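Local coordinates for protein CaaX farnesyltransferase beta subunit Ram1 (Aspergillus fumigatus, PDB 4L9P) that forms the zinc-binding beta subunit of protein farnesyltransferase, which attaches farnesyl to a cysteine near the C-terminus of target proteins, and probably binds the peptide substrate, at residues T443-H448 with D489-F494; N472-G477 with F485-R490. All blocks are in the same frame, centred on the assembly; numbering follows the deposited sequence. Where two conformers were deposited one is given.

How the contacts relate
Contact 2 lies wholly in the long connection between strand 468-471 and helix 502-513, in the prenyltransferase alpha-alpha toroid domain, and contact 1 has its second segment there; their centres lie 10 Å apart. They share Asp489 and Arg490: contact 1 draws this part of the connection against the end of helix 431-444 and strand 446-449, and contact 2 ties it to the chain that leaves strand 468-471. They also meet directly. Gln445 O is 2.9 Å from Asn472 N, probably a hydrogen bond, and Gln445 CG packs 3.7 Å from Phe485 CZ. Both lie away from the zinc and isoprenoid-analog sites; in contact 1 the side chain of Phe494 stays about 13 Å from the bound analog.

Contact 1 (T443-H448 with D489-F494); sequences TVQYYH and DRLVPF
Tyr446 is clamped between Pro493 and Arg490. Pro493 CB sits 3.6 Å from the ring centroid, directly over one face in a CH-pi contact, while Arg490 NH1 lies off-centre over the opposite face. The guanidinium stands nearly upright on the ring, their planes 83° apart, in an off-centre cation-pi arrangement. The hydroxyl then fixes the ring's rotation: Tyr446 OH donates to Leu491 O at 2.6 Å, almost in line with the carbonyl bond. Beside it, Gln445 reaches across with its amide extended beyond CG. Gln445 OE1 accepts a nearly straight bond from Leu491 N (2.8 Å), and Gln445 NE2 gives one to Asp489 O (3.0 Å), approaching from well above that carbonyl's plane. Arg490 NH1 lies 2.8 Å from Gln445 O and bonds to it in the guanidinium plane; Glu487 holds the other side of the same group in a salt bridge. Packing is looser at His448, where a water links His448 NE2 (2.8 Å) to Phe494 N (2.9 Å); Pro493 CB comes to the ring edge and Phe494 O to within 3.1 Å of His448 CE1. Both polar ends of the buried Gln445 amide are thus satisfied by main chain, which pins an irregular segment beside strand 446-449 without sheet pairing.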
loop_
_atom_site.group_PDB
_atom_site.type_symbol
_atom_site.label_atom_id
_atom_site.label_comp_id
_atom_site.label_asym_id
_atom_site.label_seq_id
_atom_site.Cartn_x
_atom_site.Cartn_y
_atom_site.Cartn_z
ATOM N N THR B 443 5.457 -12.849 -9.829
ATOM C CA THR B 443 4.002 -12.959 -10.030
ATOM C C THR B 443 3.642 -13.171 -11.487
ATOM O O THR B 443 2.764 -13.968 -11.820
ATOM C CB THR B 443 3.322 -11.629 -9.576
ATOM O OG1 THR B 443 3.554 -11.456 -8.185
ATOM C CG2 THR B 443 1.801 -11.546 -9.902
ATOM N N VAL B 444 4.331 -12.451 -12.386
ATOM C CA VAL B 444 3.991 -12.605 -13.812
ATOM C C VAL B 444 4.358 -13.977 -14.379
ATOM O O VAL B 444 3.873 -14.348 -15.462
ATOM C CB VAL B 444 4.592 -11.519 -14.730
ATOM C CG1 VAL B 444 4.251 -10.090 -14.283
ATOM C CG2 VAL B 444 6.058 -11.650 -14.926
ATOM N N GLN B 445 5.194 -14.691 -13.665
ATOM C CA GLN B 445 5.680 -15.996 -14.151
ATOM C C GLN B 445 4.836 -17.159 -13.686
ATOM O O GLN B 445 5.189 -18.308 -14.009
ATOM C CB GLN B 445 7.121 -16.157 -13.694
ATOM C CG GLN B 445 8.020 -15.100 -14.258
ATOM C CD GLN B 445 9.431 -15.146 -13.648
ATOM O OE1 GLN B 445 9.644 -15.689 -12.551
ATOM N NE2 GLN B 445 10.388 -14.518 -14.331
ATOM N N TYR B 446 3.774 -16.941 -12.907
ATOM C CA TYR B 446 2.949 -18.039 -12.408
ATOM C C TYR B 446 1.481 -17.758 -12.557
ATOM O O TYR B 446 1.046 -16.586 -12.480
ATOM C CB TYR B 446 3.202 -18.275 -10.876
ATOM C CG TYR B 446 4.596 -18.778 -10.687
ATOM C CD1 TYR B 446 4.841 -20.145 -10.822
ATOM C CD2 TYR B 446 5.683 -17.910 -10.456
ATOM C CE1 TYR B 446 6.141 -20.645 -10.808
ATOM C CE2 TYR B 446 7.015 -18.376 -10.387
ATOM C CZ TYR B 446 7.228 -19.739 -10.613
ATOM O OH TYR B 446 8.504 -20.214 -10.644
ATOM N N TYR B 447 0.718 -18.841 -12.722
ATOM C CA TYR B 447 -0.721 -18.840 -12.407
ATOM C C TYR B 447 -0.805 -19.020 -10.881
ATOM O O TYR B 447 -0.256 -20.018 -10.349
ATOM C CB TYR B 447 -1.381 -20.065 -13.062
ATOM C CG TYR B 447 -1.334 -20.060 -14.585
ATOM C CD1 TYR B 447 -2.231 -19.299 -15.301
ATOM C CD2 TYR B 447 -0.444 -20.879 -15.299
ATOM C CE1 TYR B 447 -2.227 -19.307 -16.697
ATOM C CE2 TYR B 447 -0.414 -20.889 -16.690
ATOM C CZ TYR B 447 -1.311 -20.089 -17.385
ATOM O OH TYR B 447 -1.307 -20.092 -18.769
ATOM N N HIS B 448 -1.437 -18.062 -10.180
ATOM C CA HIS B 448 -1.653 -18.228 -8.748
ATOM C C HIS B 448 -3.173 -18.292 -8.589
ATOM O O HIS B 448 -3.894 -17.414 -9.062
ATOM C CB HIS B 448 -1.152 -16.946 -8.004
ATOM C CG HIS B 448 0.344 -16.904 -7.877
ATOM N ND1 HIS B 448 1.078 -17.854 -7.180
ATOM C CD2 HIS B 448 1.252 -15.985 -8.335
ATOM C CE1 HIS B 448 2.370 -17.528 -7.235
ATOM N NE2 HIS B 448 2.503 -16.393 -7.920
ATOM N N ASP B 489 15.196 -16.355 -16.544
ATOM C CA ASP B 489 14.843 -15.281 -15.557
ATOM C C ASP B 489 13.841 -15.821 -14.510
ATOM O O ASP B 489 13.325 -15.013 -13.718
ATOM C CB ASP B 489 14.150 -14.132 -16.312
ATOM C CG ASP B 489 15.026 -13.472 -17.354
ATOM O OD1 ASP B 489 16.296 -13.440 -17.210
ATOM O OD2 ASP B 489 14.437 -12.949 -18.333
ATOM N N ARG B 490 13.435 -17.104 -14.552
ATOM C CA ARG B 490 12.383 -17.590 -13.644
ATOM C C ARG B 490 12.785 -17.567 -12.181
ATOM O O ARG B 490 13.853 -18.011 -11.784
ATOM C CB ARG B 490 11.952 -19.026 -14.062
ATOM C CG ARG B 490 10.841 -19.551 -13.121
ATOM C CD ARG B 490 10.184 -20.833 -13.630
ATOM N NE ARG B 490 9.439 -20.565 -14.869
ATOM C CZ ARG B 490 8.222 -20.004 -14.897
ATOM N NH1 ARG B 490 7.576 -19.777 -13.739
ATOM N NH2 ARG B 490 7.630 -19.690 -16.058
ATOM N N LEU B 491 11.879 -16.969 -11.385
ATOM C CA LEU B 491 12.053 -16.906 -9.945
ATOM C C LEU B 491 11.154 -17.889 -9.242
ATOM O O LEU B 491 10.207 -18.423 -9.839
ATOM C CB LEU B 491 11.647 -15.456 -9.522
ATOM C CG LEU B 491 12.504 -14.348 -10.154
ATOM C CD1 LEU B 491 11.959 -12.946 -9.713
ATOM C CD2 LEU B 491 13.983 -14.486 -9.765
ATOM N N VAL B 492 11.438 -18.134 -7.963
ATOM C CA VAL B 492 10.592 -18.996 -7.153
ATOM C C VAL B 492 9.221 -18.351 -6.974
ATOM O O VAL B 492 9.138 -17.146 -6.808
ATOM C CB VAL B 492 11.334 -19.213 -5.818
ATOM C CG1 VAL B 492 10.496 -19.733 -4.716
ATOM C CG2 VAL B 492 12.670 -19.978 -6.044
ATOM N N PRO B 493 8.129 -19.126 -6.983
ATOM C CA PRO B 493 6.781 -18.522 -6.767
ATOM C C PRO B 493 6.640 -18.058 -5.292
ATOM O O PRO B 493 7.166 -18.695 -4.362
ATOM C CB PRO B 493 5.802 -19.677 -7.074
ATOM C CG PRO B 493 6.646 -20.942 -6.895
ATOM C CD PRO B 493 8.114 -20.580 -7.225
ATOM N N PHE B 494 5.934 -16.932 -5.098
ATOM C CA PHE B 494 5.589 -16.441 -3.768
ATOM C C PHE B 494 4.085 -16.487 -3.560
ATOM O O PHE B 494 3.289 -16.301 -4.488
ATOM C CB PHE B 494 6.063 -15.008 -3.586
ATOM C CG PHE B 494 7.387 -14.837 -2.890
ATOM C CD1 PHE B 494 8.398 -15.818 -2.957
ATOM C CD2 PHE B 494 7.594 -13.662 -2.178
ATOM C CE1 PHE B 494 9.627 -15.609 -2.292
ATOM C CE2 PHE B 494 8.784 -13.430 -1.518
ATOM C CZ PHE B 494 9.845 -14.414 -1.564
HETATM O O HOH W 1 5.133 -15.470 -7.471
#

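Contact 2 (N472-G477 with F485-R490); sequences NFASDG and FTENDR
Asn472 meets Phe485 and Arg490 through its carbonyl: Asn472 O lies 3.3 Å from Phe485 CZ, in the plane of the ring at its edge, and takes a weak hydrogen bond from Arg490 NH2 at 3.2 Å. Phe473 turns its CB away from the other segment, yet the edge of its ring comes back to Glu487, with CD1 3.5 Å from Glu487 OE2 and the ring and carboxylate planes 72° apart. Next comes the shorter and straighter of the two hydrogen bonds across the contact, from Ala474 N to Glu487 OE2 (2.8 Å), which uses the anti lone pair. The syn lone pairs of both carboxylate oxygens face Arg490, whose NE and NH2 hold them side-on; the bend at chi2 of Glu487 (-67°) folds the carboxylate back to this position. OE2 thus has two donors, and the paired arginine probably helps keep the carboxylate charged. The methyl of Ala474 settles against Phe485, with Ala474 CB 3.4 Å from the main-chain Phe485 O and 4.0 Å from the ring atom Phe485 CE1. At Ser475 the two segments diverge, and a water lies 3.0 Å from Ser475 O and 2.9 Å from Phe485 O, while Ser475 OG bonds to Gly483 N. The 3-10 turn 487-489 is braced by Thr486 N bonding to Asp489 OD2. Phe485 also packs on Arg403 and Thr407 of helix 403-413, so the contact closes the loop after strand 468-471 over that helix, beside the end of helix 431-444.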
loop_
_atom_site.group_PDB
_atom_site.type_symbol
_atom_site.label_atom_id
_atom_site.label_comp_id
_atom_site.label_asym_id
_atom_site.label_seq_id
_atom_site.Cartn_x
_atom_site.Cartn_y
_atom_site.Cartn_z
ATOM N N ASN B 472 3.578 -20.092 -15.575
ATOM C CA ASN B 472 3.086 -19.502 -16.817
ATOM C C ASN B 472 4.324 -19.258 -17.667
ATOM O O ASN B 472 5.090 -18.321 -17.458
ATOM C CB ASN B 472 2.330 -18.216 -16.524
ATOM C CG ASN B 472 1.477 -17.838 -17.665
ATOM O OD1 ASN B 472 1.672 -18.359 -18.742
ATOM N ND2 ASN B 472 0.523 -16.960 -17.454
ATOM N N PHE B 473 4.551 -20.186 -18.588
ATOM C CA PHE B 473 5.820 -20.297 -19.260
ATOM C C PHE B 473 6.116 -19.151 -20.212
ATOM O O PHE B 473 5.217 -18.586 -20.832
ATOM C CB PHE B 473 5.878 -21.632 -20.066
ATOM C CG PHE B 473 6.056 -22.847 -19.210
ATOM C CD1 PHE B 473 7.120 -22.934 -18.306
ATOM C CD2 PHE B 473 5.144 -23.909 -19.290
ATOM C CE1 PHE B 473 7.348 -24.093 -17.524
ATOM C CE2 PHE B 473 5.354 -25.063 -18.510
ATOM C CZ PHE B 473 6.462 -25.131 -17.616
ATOM N N ALA B 474 7.392 -18.880 -20.404
ATOM C CA ALA B 474 7.840 -17.844 -21.356
ATOM C C ALA B 474 7.193 -18.089 -22.722
ATOM O O ALA B 474 7.114 -19.251 -23.183
ATOM C CB ALA B 474 9.357 -17.866 -21.480
ATOM N N SER B 475 6.765 -17.006 -23.358
ATOM C CA SER B 475 6.007 -17.088 -24.610
ATOM C C SER B 475 6.867 -16.908 -25.853
ATOM O O SER B 475 8.070 -16.551 -25.767
ATOM C CB SER B 475 4.957 -15.968 -24.603
ATOM O OG SER B 475 4.099 -16.087 -23.477
ATOM N N ASP B 476 6.244 -17.129 -27.013
ATOM C CA ASP B 476 6.876 -16.821 -28.287
ATOM C C ASP B 476 5.825 -16.027 -29.062
ATOM O O ASP B 476 4.640 -16.252 -28.908
ATOM C CB ASP B 476 7.256 -18.134 -29.013
ATOM C CG ASP B 476 8.067 -17.867 -30.222
ATOM O OD1 ASP B 476 9.199 -17.340 -30.100
ATOM O OD2 ASP B 476 7.573 -18.193 -31.315
ATOM N N GLY B 477 6.212 -15.054 -29.856
ATOM C CA GLY B 477 5.193 -14.381 -30.650
ATOM C C GLY B 477 4.566 -13.213 -29.902
ATOM O O GLY B 477 4.812 -12.950 -28.717
ATOM N N PHE B 485 9.697 -12.394 -20.261
ATOM C CA PHE B 485 10.938 -12.851 -19.594
ATOM C C PHE B 485 11.411 -14.147 -20.324
ATOM O O PHE B 485 10.634 -14.780 -21.033
ATOM C CB PHE B 485 10.610 -13.161 -18.113
ATOM C CG PHE B 485 9.429 -14.062 -17.953
ATOM C CD1 PHE B 485 9.586 -15.457 -17.965
ATOM C CD2 PHE B 485 8.145 -13.531 -17.814
ATOM C CE1 PHE B 485 8.464 -16.317 -17.914
ATOM C CE2 PHE B 485 7.012 -14.379 -17.765
ATOM C CZ PHE B 485 7.188 -15.779 -17.803
ATOM N N THR B 486 12.636 -14.520 -20.051
ATOM C CA THR B 486 13.079 -15.871 -20.514
ATOM C C THR B 486 12.929 -16.851 -19.346
ATOM O O THR B 486 12.817 -16.457 -18.151
ATOM C CB THR B 486 14.562 -15.874 -20.910
ATOM O OG1 THR B 486 15.377 -15.797 -19.723
ATOM C CG2 THR B 486 14.887 -14.784 -21.931
ATOM N N GLU B 487 12.961 -18.161 -19.627
ATOM C CA GLU B 487 12.942 -19.106 -18.505
ATOM C C GLU B 487 14.181 -19.020 -17.644
ATOM O O GLU B 487 14.116 -19.317 -16.467
ATOM C CB GLU B 487 12.715 -20.536 -19.028
ATOM C CG GLU B 487 11.242 -20.672 -19.508
ATOM C CD GLU B 487 10.297 -20.570 -18.331
ATOM O OE1 GLU B 487 10.697 -20.995 -17.211
ATOM O OE2 GLU B 487 9.166 -20.050 -18.524
ATOM N N ASN B 488 15.296 -18.545 -18.208
ATOM C CA ASN B 488 16.477 -18.271 -17.414
ATOM C C ASN B 488 16.220 -17.185 -16.346
ATOM O O ASN B 488 16.962 -17.122 -15.363
ATOM C CB ASN B 488 17.630 -17.813 -18.286
ATOM C CG ASN B 488 18.534 -18.954 -18.742
ATOM O OD1 ASN B 488 18.223 -20.135 -18.587
ATOM N ND2 ASN B 488 19.681 -18.559 -19.262
ATOM N N ASP B 489 15.196 -16.355 -16.544
ATOM C CA ASP B 489 14.843 -15.281 -15.557
ATOM C C ASP B 489 13.841 -15.821 -14.510
ATOM O O ASP B 489 13.325 -15.013 -13.718
ATOM C CB ASP B 489 14.150 -14.132 -16.312
ATOM C CG ASP B 489 15.026 -13.472 -17.354
ATOM O OD1 ASP B 489 16.296 -13.440 -17.210
ATOM O OD2 ASP B 489 14.437 -12.949 -18.333
ATOM N N ARG B 490 13.435 -17.104 -14.552
ATOM C CA ARG B 490 12.383 -17.590 -13.644
ATOM C C ARG B 490 12.785 -17.567 -12.181
ATOM O O ARG B 490 13.853 -18.011 -11.784
ATOM C CB ARG B 490 11.952 -19.026 -14.062
ATOM C CG ARG B 490 10.841 -19.551 -13.121
ATOM C CD ARG B 490 10.184 -20.833 -13.630
ATOM N NE ARG B 490 9.439 -20.565 -14.869
ATOM C CZ ARG B 490 8.222 -20.004 -14.897
ATOM N NH1 ARG B 490 7.576 -19.777 -13.739
ATOM N NH2 ARG B 490 7.630 -19.690 -16.058
HETATM O O HOH W 2 10.014 -15.357 -23.789
#